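Local coordinates for protein hydrolase, isochorismatase family (Pseudomonas putida KT2440, PDB 4H17) that probably acts as a hydrolase of the isochorismatase family, built on a Rossmann-like fold, at residues T6-F9 with R10-G13. Sequence-based numbering, arbitrary orientation.
Sequences TTMF and RLTG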
# COMPACT_ATOMS: atom_id res chain seq x y z
N THR A 6 -1.12 8.35 -17.63
CA THR A 6 -1.58 9.52 -16.88
C THR A 6 -1.75 9.08 -15.47
O THR A 6 -2.23 7.97 -15.24
CB THR A 6 -2.92 10.06 -17.42
OG1 THR A 6 -2.79 10.35 -18.83
CG2 THR A 6 -3.29 11.31 -16.74
N THR A 7 -1.43 9.93 -14.50
CA THR A 7 -1.58 9.52 -13.10
C THR A 7 -3.06 9.61 -12.80
O THR A 7 -3.77 10.39 -13.44
CB THR A 7 -0.83 10.44 -12.12
OG1 THR A 7 -1.29 11.79 -12.29
CG2 THR A 7 0.69 10.39 -12.33
N MSE A 8 -3.52 8.80 -11.86
CA MSE A 8 -4.90 8.94 -11.34
C MSE A 8 -5.12 10.36 -10.88
O MSE A 8 -6.18 10.93 -11.08
CB MSE A 8 -5.15 7.92 -10.24
CG MSE A 8 -6.62 7.84 -9.85
SE MSE A 8 -7.73 7.24 -11.40
CE MSE A 8 -6.29 6.09 -11.98
N PHE A 9 -4.14 10.97 -10.23
CA PHE A 9 -4.24 12.37 -9.84
C PHE A 9 -4.63 13.29 -11.01
O PHE A 9 -5.58 14.06 -10.91
CB PHE A 9 -2.92 12.86 -9.26
CG PHE A 9 -2.63 12.43 -7.82
CD1 PHE A 9 -3.45 12.80 -6.76
CD2 PHE A 9 -1.49 11.71 -7.52
CE1 PHE A 9 -3.16 12.41 -5.47
CE2 PHE A 9 -1.16 11.35 -6.23
CZ PHE A 9 -2.02 11.70 -5.18
N ARG A 10 -3.90 13.20 -12.11
CA ARG A 10 -4.14 14.11 -13.22
C ARG A 10 -5.43 13.76 -13.95
O ARG A 10 -6.16 14.65 -14.38
CB ARG A 10 -2.94 14.13 -14.18
CG ARG A 10 -1.67 14.65 -13.51
CD ARG A 10 -1.32 16.11 -13.66
NE ARG A 10 -0.62 16.45 -14.90
CZ ARG A 10 0.29 17.43 -14.99
NH1 ARG A 10 0.66 18.13 -13.92
NH2 ARG A 10 0.87 17.70 -16.16
N LEU A 11 -5.73 12.47 -14.03
CA LEU A 11 -6.97 12.01 -14.67
C LEU A 11 -8.21 12.55 -13.99
O LEU A 11 -9.17 12.87 -14.69
CB LEU A 11 -7.02 10.48 -14.72
CG LEU A 11 -8.15 9.82 -15.50
CD1 LEU A 11 -8.01 10.18 -16.97
CD2 LEU A 11 -8.09 8.31 -15.31
N THR A 12 -8.19 12.64 -12.66
CA THR A 12 -9.34 13.07 -11.85
C THR A 12 -9.32 14.56 -11.46
O THR A 12 -10.28 15.09 -10.85
CB THR A 12 -9.47 12.22 -10.57
OG1 THR A 12 -8.33 12.41 -9.71
CG2 THR A 12 -9.63 10.76 -10.93
N GLY A 13 -8.22 15.23 -11.81
CA GLY A 13 -7.99 16.62 -11.50
C GLY A 13 -7.71 16.87 -10.03
O GLY A 13 -7.95 17.99 -9.54
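Thr6, ahead of the short helix 8-12, lays its methyl CG2 against Arg10 CB of the first turn at 3.8 Å, the two side chains crossing at about a right angle. Thr7 is the N-cap. With chi1 at 57°, OG1 sits between its own backbone N and carbonyl carbon and accepts from Arg10 N (3.0 Å, N-H...O angle 158°), while the Thr7 carbonyl O takes Leu11 N at 2.9 Å, so one residue engages two successive amides, those of Arg10 and Leu11. Selenomethionine Met8 bends at chi2 and chi3, bringing SE within 4.0 Å of Thr12 CG2 and 4.1 Å of Leu11 CD2, and Leu40 of the second subunit packs on Met8 and Leu11. Met8 O accepts twice, from Thr12 N at 3.1 Å and from Thr12 OG1 at 2.9 Å, the donors arriving from opposite faces of the carbonyl plane. Replacing Thr12 by valine would probably leave Met8 O with just the backbone donor of this pair. The Phe9 ring meets that of Tyr16, the planes at about 75°. A weak bond from Gly13 N to Arg10 O belongs to the Schellman motif that ends the helix, Gly13 being the C-prime residue with positive phi. Threonine hydroxyls thus supply hydrogen bonds near both ends of this brief helix: one accepts from a first-turn amide, the other donates to a carbonyl that already holds a backbone bond.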